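Local coordinates for regulatory protein RecX (Lactobacillus reuteri, PDB 3D5L) that probably modulates the activity of the recombinase RecA in DNA repair, as a member of the RecX family built largely from three-helix units, at residues A[29-34]-A[56-61]; A[62-67]-A[96-101]; A[109-114]-A[143-148]. All blocks are in the same frame, centred on the assembly; numbering follows the deposited sequence.

Contact 1. Residues A[29-34]-A[56-61]; sequences PVAESV and TADQQA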
loop_
_atom_site.group_PDB
_atom_site.type_symbol
_atom_site.label_atom_id
_atom_site.label_comp_id
_atom_site.label_asym_id
_atom_site.label_seq_id
_atom_site.Cartn_x
_atom_site.Cartn_y
_atom_site.Cartn_z
ATOM N N PRO A 29 6.586 -14.983 -26.195
ATOM C CA PRO A 29 6.562 -13.537 -26.014
ATOM C C PRO A 29 7.384 -13.156 -24.789
ATOM O O PRO A 29 7.570 -13.962 -23.873
ATOM C CB PRO A 29 5.096 -13.277 -25.794
ATOM C CG PRO A 29 4.775 -14.385 -24.816
ATOM C CD PRO A 29 5.532 -15.605 -25.374
ATOM N N VAL A 30 7.879 -11.929 -24.774
ATOM C CA VAL A 30 8.661 -11.467 -23.647
ATOM C C VAL A 30 8.345 -10.012 -23.390
ATOM O O VAL A 30 8.173 -9.242 -24.328
ATOM C CB VAL A 30 10.181 -11.615 -23.909
ATOM C CG1 VAL A 30 10.586 -13.075 -23.811
ATOM C CG2 VAL A 30 10.528 -11.082 -25.292
ATOM N N ALA A 31 8.233 -9.649 -22.118
ATOM C CA ALA A 31 7.988 -8.270 -21.744
ATOM C C ALA A 31 9.273 -7.565 -22.169
ATOM O O ALA A 31 10.302 -8.215 -22.377
ATOM C CB ALA A 31 7.789 -8.148 -20.212
ATOM N N GLU A 32 9.228 -6.247 -22.295
ATOM C CA GLU A 32 10.417 -5.517 -22.687
ATOM C C GLU A 32 11.575 -5.754 -21.708
ATOM O O GLU A 32 12.688 -6.040 -22.137
ATOM C CB GLU A 32 10.110 -4.022 -22.773
ATOM C CG GLU A 32 11.149 -3.241 -23.547
ATOM C CD GLU A 32 10.849 -1.757 -23.577
ATOM O OE1 GLU A 32 9.683 -1.394 -23.851
ATOM O OE2 GLU A 32 11.781 -0.957 -23.336
ATOM N N SER A 33 11.313 -5.643 -20.402
ATOM C CA SER A 33 12.352 -5.829 -19.379
ATOM C C SER A 33 13.045 -7.188 -19.446
ATOM O O SER A 33 14.208 -7.315 -19.062
ATOM C CB SER A 33 11.773 -5.632 -17.961
ATOM O OG SER A 33 11.102 -6.793 -17.480
ATOM N N VAL A 34 12.326 -8.204 -19.914
ATOM C CA VAL A 34 12.902 -9.543 -20.032
ATOM C C VAL A 34 13.753 -9.610 -21.296
ATOM O O VAL A 34 14.790 -10.278 -21.338
ATOM C CB VAL A 34 11.807 -10.615 -20.122
ATOM C CG1 VAL A 34 12.429 -11.978 -20.374
ATOM C CG2 VAL A 34 10.996 -10.622 -18.836
ATOM N N THR A 56 10.272 -17.749 -16.646
ATOM C CA THR A 56 10.097 -17.398 -15.235
ATOM C C THR A 56 10.227 -15.890 -15.031
ATOM O O THR A 56 9.473 -15.288 -14.263
ATOM C CB THR A 56 11.150 -18.092 -14.328
ATOM O OG1 THR A 56 11.156 -19.506 -14.578
ATOM C CG2 THR A 56 10.818 -17.849 -12.860
ATOM N N ALA A 57 11.196 -15.286 -15.710
ATOM C CA ALA A 57 11.409 -13.849 -15.600
ATOM C C ALA A 57 10.200 -13.109 -16.168
ATOM O O ALA A 57 9.748 -12.127 -15.586
ATOM C CB ALA A 57 12.672 -13.445 -16.343
ATOM N N ASP A 58 9.673 -13.585 -17.297
ATOM C CA ASP A 58 8.503 -12.957 -17.918
ATOM C C ASP A 58 7.273 -13.120 -17.019
ATOM O O ASP A 58 6.391 -12.265 -17.019
ATOM C CB ASP A 58 8.217 -13.574 -19.296
ATOM C CG ASP A 58 7.074 -12.868 -20.031
ATOM O OD1 ASP A 58 7.176 -11.639 -20.265
ATOM O OD2 ASP A 58 6.068 -13.533 -20.374
ATOM N N GLN A 59 7.218 -14.203 -16.242
ATOM C CA GLN A 59 6.083 -14.405 -15.344
ATOM C C GLN A 59 6.159 -13.345 -14.257
ATOM O O GLN A 59 5.135 -12.860 -13.781
ATOM C CB GLN A 59 6.131 -15.780 -14.673
ATOM C CG GLN A 59 6.210 -16.980 -15.617
ATOM C CD GLN A 59 6.471 -18.289 -14.866
ATOM O OE1 GLN A 59 6.811 -19.311 -15.473
ATOM N NE2 GLN A 59 6.315 -18.259 -13.540
ATOM N N GLN A 60 7.377 -12.996 -13.855
ATOM C CA GLN A 60 7.562 -11.995 -12.812
ATOM C C GLN A 60 7.287 -10.610 -13.379
ATOM O O GLN A 60 6.599 -9.815 -12.753
ATOM C CB GLN A 60 8.982 -12.052 -12.238
ATOM C CG GLN A 60 9.172 -11.152 -11.012
ATOM C CD GLN A 60 10.558 -11.260 -10.396
ATOM O OE1 GLN A 60 11.031 -12.355 -10.079
ATOM N NE2 GLN A 60 11.215 -10.121 -10.221
ATOM N N ALA A 61 7.806 -10.344 -14.576
ATOM C CA ALA A 61 7.610 -9.052 -15.231
ATOM C C ALA A 61 6.122 -8.769 -15.416
ATOM O O ALA A 61 5.685 -7.625 -15.314
ATOM C CB ALA A 61 8.330 -9.025 -16.584
#
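Asp58 OD1 is gripped twice: Ala31 N donates to it across 2.9 Å, and Arg17 NH1 makes a salt bridge to the same oxygen. The bond from Ala31 is bent, and it meets OD1 from above the carboxylate, 35° out of its plane. Asp58 holds CG anti to its backbone N (chi1 -175°), which swings the carboxylate off the helix toward the end of strand 25-31, where Ala31 occupies the N-cap position of helix 32-37. Lys62 NZ adds a long, weak ion pair to OD2, and the arginine pairing would be expected to favour the ionised carboxylate.

Beside this polar grip the packing is largely apolar and made by small groups. Val34 sends CG2 over the helix backbone, where it lies 3.5 Å from Asp58 CA and 3.8 Å from Ala61 CB. Ala61 CB also meets Ala31 CB at 3.8 Å and Ser33 OG at 3.7 Å, so a single methyl serves three side chains.

The contact thus ties the strand-to-helix junction of the N-terminal sheet to the long helix 48-71, the short axes crossing at 51°. Strand 17-22 flanks strand 25-31, with Ile20 on Val30, while Ile54 from an earlier turn of helix 48-71 touches both Val30 and Val34.

Contact 2. Residues A[62-67]-A[96-101]; sequences KAYSRM and EPILKK
Lys101 lays its aliphatic chain over one face of Tyr64, and the two side chains cross at about a right angle. Lys101 CG comes to 3.5 Å from Tyr64 CE1, and Lys101 CE stands 3.9 Å from the ring centroid, 22° off the ring normal, which meets the geometry of a CH-pi contact. The ammonium continues over the same face: Lys101 NZ is 4.4 Å from the Tyr64 centroid, a cation-pi interaction. A chi1 of -179° carries the Tyr64 ring out to the side facing helix 92-104, and the fully extended lysine runs across it.

This is the solvent side of the contact, for Lys101 is exposed and Tyr64 only partly covered. The inner side is different in kind, being buried and, between side chains, apolar. There Ile98 points at helix 62-67 and splits its branches: CD1 packs 3.7 Å from Ala63 CB and reaches the backbone at Tyr64 N, whereas Ile98 CG2 lies near the plane of the tyrosine ring, at its edge, 4.2 Å from Tyr64 CD1. The same methyl also lies 4.3 Å from Met67 CG. Ile98 is therefore wedged between the turn carrying Ala63 and the one carrying Met67.

Both segments belong to the first three-helix domain of RecX, of the helix-turn-helix clan, and their axes cross at -48°. Helix 78-87 lies against Met67 through Lys84 and Leu85, while Leu102 of helix 92-104 extends the contact along Tyr64 and Met67.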
loop_
_atom_site.group_PDB
_atom_site.type_symbol
_atom_site.label_atom_id
_atom_site.label_comp_id
_atom_site.label_asym_id
_atom_site.label_seq_id
_atom_site.Cartn_x
_atom_site.Cartn_y
_atom_site.Cartn_z
ATOM N N LYS A 62 5.345 -9.818 -15.677
ATOM C CA LYS A 62 3.901 -9.677 -15.855
ATOM C C LYS A 62 3.198 -9.290 -14.550
ATOM O O LYS A 62 2.249 -8.506 -14.563
ATOM C CB LYS A 62 3.302 -10.984 -16.371
ATOM C CG LYS A 62 3.868 -11.430 -17.700
ATOM C CD LYS A 62 3.057 -10.920 -18.860
ATOM C CE LYS A 62 1.965 -11.907 -19.187
ATOM N NZ LYS A 62 2.585 -13.239 -19.397
ATOM N N ALA A 63 3.655 -9.833 -13.425
ATOM C CA ALA A 63 3.023 -9.518 -12.140
ATOM C C ALA A 63 3.375 -8.076 -11.796
ATOM O O ALA A 63 2.580 -7.333 -11.221
ATOM C CB ALA A 63 3.518 -10.472 -11.050
ATOM N N TYR A 64 4.578 -7.685 -12.176
ATOM C CA TYR A 64 5.028 -6.337 -11.932
ATOM C C TYR A 64 4.122 -5.368 -12.686
ATOM O O TYR A 64 3.667 -4.375 -12.119
ATOM C CB TYR A 64 6.474 -6.180 -12.401
ATOM C CG TYR A 64 7.013 -4.795 -12.158
ATOM C CD1 TYR A 64 7.307 -4.359 -10.859
ATOM C CD2 TYR A 64 7.206 -3.909 -13.214
ATOM C CE1 TYR A 64 7.783 -3.068 -10.618
ATOM C CE2 TYR A 64 7.680 -2.616 -12.986
ATOM C CZ TYR A 64 7.970 -2.209 -11.684
ATOM O OH TYR A 64 8.480 -0.953 -11.467
ATOM N N SER A 65 3.866 -5.661 -13.963
ATOM C CA SER A 65 3.004 -4.821 -14.806
ATOM C C SER A 65 1.636 -4.656 -14.175
ATOM O O SER A 65 1.090 -3.555 -14.137
ATOM C CB SER A 65 2.815 -5.448 -16.190
ATOM O OG SER A 65 4.049 -5.586 -16.853
ATOM N N ARG A 66 1.068 -5.759 -13.697
ATOM C CA ARG A 66 -0.244 -5.699 -13.064
ATOM C C ARG A 66 -0.229 -4.854 -11.778
ATOM O O ARG A 66 -1.230 -4.219 -11.451
ATOM C CB ARG A 66 -0.747 -7.106 -12.779
ATOM C CG ARG A 66 -0.938 -7.928 -14.039
ATOM C CD ARG A 66 -1.899 -9.070 -13.795
ATOM N NE ARG A 66 -3.116 -8.590 -13.142
ATOM C CZ ARG A 66 -4.151 -9.364 -12.832
ATOM N NH1 ARG A 66 -4.120 -10.660 -13.124
ATOM N NH2 ARG A 66 -5.201 -8.849 -12.207
ATOM N N MET A 67 0.884 -4.844 -11.038
ATOM C CA MET A 67 0.931 -4.007 -9.845
ATOM C C MET A 67 0.974 -2.548 -10.331
ATOM O O MET A 67 0.497 -1.653 -9.637
ATOM C CB MET A 67 2.159 -4.317 -8.966
ATOM C CG MET A 67 2.106 -5.664 -8.219
ATOM S SD MET A 67 0.527 -5.936 -7.307
ATOM C CE MET A 67 -0.565 -6.587 -8.627
ATOM N N GLU A 96 9.041 -10.399 -2.663
ATOM C CA GLU A 96 10.108 -9.520 -2.203
ATOM C C GLU A 96 10.821 -8.778 -3.344
ATOM O O GLU A 96 11.107 -7.593 -3.208
ATOM C CB GLU A 96 11.115 -10.322 -1.358
ATOM C CG GLU A 96 11.998 -9.471 -0.441
ATOM C CD GLU A 96 11.198 -8.547 0.488
ATOM O OE1 GLU A 96 10.310 -9.044 1.230
ATOM O OE2 GLU A 96 11.462 -7.319 0.472
ATOM N N PRO A 97 11.135 -9.465 -4.467
ATOM C CA PRO A 97 11.810 -8.788 -5.584
ATOM C C PRO A 97 10.947 -7.666 -6.175
ATOM O O PRO A 97 11.442 -6.581 -6.463
ATOM C CB PRO A 97 12.054 -9.920 -6.590
ATOM C CG PRO A 97 12.224 -11.113 -5.707
ATOM C CD PRO A 97 11.111 -10.921 -4.692
ATOM N N ILE A 98 9.656 -7.934 -6.355
ATOM C CA ILE A 98 8.730 -6.939 -6.897
ATOM C C ILE A 98 8.553 -5.776 -5.920
ATOM O O ILE A 98 8.536 -4.623 -6.335
ATOM C CB ILE A 98 7.350 -7.600 -7.237
ATOM C CG1 ILE A 98 7.492 -8.423 -8.522
ATOM C CG2 ILE A 98 6.242 -6.548 -7.378
ATOM C CD1 ILE A 98 6.241 -9.155 -8.934
ATOM N N LEU A 99 8.436 -6.071 -4.625
ATOM C CA LEU A 99 8.293 -5.009 -3.627
ATOM C C LEU A 99 9.528 -4.133 -3.689
ATOM O O LEU A 99 9.435 -2.906 -3.608
ATOM C CB LEU A 99 8.178 -5.563 -2.204
ATOM C CG LEU A 99 6.897 -6.270 -1.758
ATOM C CD1 LEU A 99 7.015 -6.621 -0.274
ATOM C CD2 LEU A 99 5.689 -5.371 -1.994
ATOM N N LYS A 100 10.682 -4.785 -3.822
ATOM C CA LYS A 100 11.962 -4.099 -3.909
ATOM C C LYS A 100 12.023 -3.267 -5.180
ATOM O O LYS A 100 12.441 -2.108 -5.148
ATOM C CB LYS A 100 13.109 -5.110 -3.921
ATOM C CG LYS A 100 14.483 -4.470 -3.932
ATOM C CD LYS A 100 15.577 -5.520 -4.050
ATOM C CE LYS A 100 16.965 -4.884 -4.071
ATOM N NZ LYS A 100 18.029 -5.918 -4.215
ATOM N N LYS A 101 11.615 -3.858 -6.299
ATOM C CA LYS A 101 11.636 -3.138 -7.561
ATOM C C LYS A 101 10.683 -1.951 -7.553
ATOM O O LYS A 101 11.022 -0.874 -8.044
ATOM C CB LYS A 101 11.297 -4.063 -8.736
ATOM C CG LYS A 101 11.201 -3.300 -10.057
ATOM C CD LYS A 101 11.232 -4.198 -11.298
ATOM C CE LYS A 101 11.295 -3.323 -12.560
ATOM N NZ LYS A 101 11.366 -4.098 -13.837
#

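Contact 3. Residues A[109-114]-A[143-148]; sequences DDHAYA and ESDIDD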
loop_
_atom_site.group_PDB
_atom_site.type_symbol
_atom_site.label_atom_id
_atom_site.label_comp_id
_atom_site.label_asym_id
_atom_site.label_seq_id
_atom_site.Cartn_x
_atom_site.Cartn_y
_atom_site.Cartn_z
ATOM N N ASP A 109 5.245 3.952 -0.915
ATOM C CA ASP A 109 5.889 4.740 0.132
ATOM C C ASP A 109 4.990 4.779 1.364
ATOM O O ASP A 109 4.075 5.596 1.437
ATOM C CB ASP A 109 6.119 6.156 -0.395
ATOM C CG ASP A 109 6.990 6.994 0.517
ATOM O OD1 ASP A 109 7.336 6.537 1.624
ATOM O OD2 ASP A 109 7.331 8.130 0.120
ATOM N N ASP A 110 5.264 3.907 2.332
ATOM C CA ASP A 110 4.463 3.820 3.553
ATOM C C ASP A 110 4.551 5.042 4.449
ATOM O O ASP A 110 3.631 5.329 5.216
ATOM C CB ASP A 110 4.852 2.573 4.352
ATOM C CG ASP A 110 4.197 1.309 3.822
ATOM O OD1 ASP A 110 3.601 1.378 2.728
ATOM O OD2 ASP A 110 4.286 0.249 4.492
ATOM N N HIS A 111 5.645 5.778 4.360
ATOM C CA HIS A 111 5.771 6.952 5.196
ATOM C C HIS A 111 4.832 8.055 4.697
ATOM O O HIS A 111 4.205 8.756 5.491
ATOM C CB HIS A 111 7.231 7.405 5.208
ATOM C CG HIS A 111 7.506 8.525 6.158
ATOM N ND1 HIS A 111 7.214 9.839 5.861
ATOM C CD2 HIS A 111 8.024 8.528 7.411
ATOM C CE1 HIS A 111 7.538 10.604 6.889
ATOM N NE2 HIS A 111 8.032 9.832 7.842
ATOM N N ALA A 112 4.708 8.175 3.376
ATOM C CA ALA A 112 3.852 9.194 2.770
ATOM C C ALA A 112 2.401 8.770 2.913
ATOM O O ALA A 112 1.491 9.586 3.026
ATOM C CB ALA A 112 4.204 9.363 1.299
ATOM N N TYR A 113 2.187 7.467 2.908
ATOM C CA TYR A 113 0.852 6.956 3.068
ATOM C C TYR A 113 0.317 7.274 4.469
ATOM O O TYR A 113 -0.783 7.804 4.611
ATOM C CB TYR A 113 0.844 5.443 2.847
ATOM C CG TYR A 113 -0.544 4.867 2.927
ATOM C CD1 TYR A 113 -1.283 4.612 1.770
ATOM C CD2 TYR A 113 -1.140 4.626 4.168
ATOM C CE1 TYR A 113 -2.594 4.129 1.852
ATOM C CE2 TYR A 113 -2.442 4.153 4.260
ATOM C CZ TYR A 113 -3.163 3.905 3.106
ATOM O OH TYR A 113 -4.456 3.449 3.213
ATOM N N ALA A 114 1.092 6.955 5.501
ATOM C CA ALA A 114 0.643 7.184 6.872
ATOM C C ALA A 114 0.296 8.650 7.118
ATOM O O ALA A 114 -0.711 8.961 7.771
ATOM C CB ALA A 114 1.710 6.718 7.876
ATOM N N GLU A 143 6.618 1.744 13.815
ATOM C CA GLU A 143 6.309 2.730 14.854
ATOM C C GLU A 143 6.875 4.110 14.548
ATOM O O GLU A 143 6.290 5.121 14.934
ATOM C CB GLU A 143 6.843 2.263 16.219
ATOM C CG GLU A 143 6.091 1.085 16.820
ATOM C CD GLU A 143 4.608 1.390 17.040
ATOM O OE1 GLU A 143 4.283 2.239 17.901
ATOM O OE2 GLU A 143 3.767 0.785 16.343
ATOM N N SER A 144 8.024 4.143 13.876
ATOM C CA SER A 144 8.669 5.399 13.510
ATOM C C SER A 144 7.823 6.172 12.499
ATOM O O SER A 144 7.635 7.373 12.648
ATOM C CB SER A 144 10.044 5.125 12.924
ATOM O OG SER A 144 9.921 4.405 11.723
ATOM N N ASP A 145 7.316 5.489 11.473
ATOM C CA ASP A 145 6.471 6.140 10.466
ATOM C C ASP A 145 5.131 6.553 11.098
ATOM O O ASP A 145 4.501 7.523 10.681
ATOM C CB ASP A 145 6.189 5.200 9.275
ATOM C CG ASP A 145 7.417 4.940 8.416
ATOM O OD1 ASP A 145 8.379 5.726 8.489
ATOM O OD2 ASP A 145 7.427 3.955 7.639
ATOM N N ILE A 146 4.696 5.815 12.112
ATOM C CA ILE A 146 3.432 6.150 12.767
ATOM C C ILE A 146 3.565 7.375 13.647
ATOM O O ILE A 146 2.685 8.241 13.662
ATOM C CB ILE A 146 2.909 4.994 13.633
ATOM C CG1 ILE A 146 2.436 3.854 12.726
ATOM C CG2 ILE A 146 1.786 5.504 14.539
ATOM C CD1 ILE A 146 2.390 2.505 13.396
ATOM N N ASP A 147 4.661 7.439 14.392
ATOM C CA ASP A 147 4.885 8.573 15.267
ATOM C C ASP A 147 5.031 9.827 14.404
ATOM O O ASP A 147 4.483 10.872 14.744
ATOM C CB ASP A 147 6.135 8.361 16.131
ATOM C CG ASP A 147 5.976 7.214 17.128
ATOM O OD1 ASP A 147 4.827 6.949 17.553
ATOM O OD2 ASP A 147 7.001 6.581 17.490
ATOM N N ASP A 148 5.749 9.720 13.286
ATOM C CA ASP A 148 5.918 10.869 12.388
ATOM C C ASP A 148 4.557 11.384 11.886
ATOM O O ASP A 148 4.295 12.584 11.875
ATOM C CB ASP A 148 6.798 10.511 11.174
ATOM C CG ASP A 148 8.248 10.226 11.554
ATOM O OD1 ASP A 148 8.641 10.536 12.701
ATOM O OD2 ASP A 148 9.006 9.699 10.703
HETATM O O HOH W 1 4.716 9.220 8.252
#
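His111, on the first helix of the second three-helix domain of RecX, a unit of the helix-turn-helix clan, meets Asp145 and Asp148 on the third. The segment axes cross at -35°, and the imidazole bridges them. His111 CB lies 3.9 Å from Asp145 OD1. From there the ring is swung across toward helix 143-149. His111 CG is 3.7 Å from Asp145 OD1, and CD2 comes closer to that oxygen, at 3.0 Å; OD1 sits in the ring plane at the edge, while the carboxylate itself is turned almost perpendicular to the imidazole. At the tip, NE2 donates to Asp148 OD2 over 3.0 Å. The acceptor is only 4° out of the imidazole plane and is met on its anti side, although the N-H...O angle is a bent 149°.

Two carboxylates along one ring edge would tend to stabilise a protonated histidine, though its charge is not seen. The His111-Asp148 bond lies at the protein surface, whereas Ala114 is buried, its CB 4.0 Å from Asp145 O and packed on Leu136 of helix 129-138. At the start of helix 110-124, Asp109 is the N-cap, its OD1 accepting a weak capping bond from His111 N. A water also joins the two backbones, donating to His111 O at 2.8 Å and to Asp145 O at 3.0 Å, and its oxygen lies over the centre of one imidazole face.

The three contacts follow one another in series along an elongated molecule. Contacts 1 and 2 share helix 48-71, using consecutive segments of it, and their centres are 11 Å apart. They touch directly: Gln60 NE2 lies 3.7 Å from Pro97 CB, and Gln60 O is 3.9 Å from Ile98 CD1. This helix therefore couples the N-terminal sheet to the first three-helix domain. Contact 3 stands apart in the second such domain, its centre 22 Å from that of contact 2, with nearest atoms about 8 Å apart. Contacts 1 and 3 are 33 Å apart between centres. A sulfate, probably from crystallisation, lies about 3 Å from the side chain of Pro29 in contact 1.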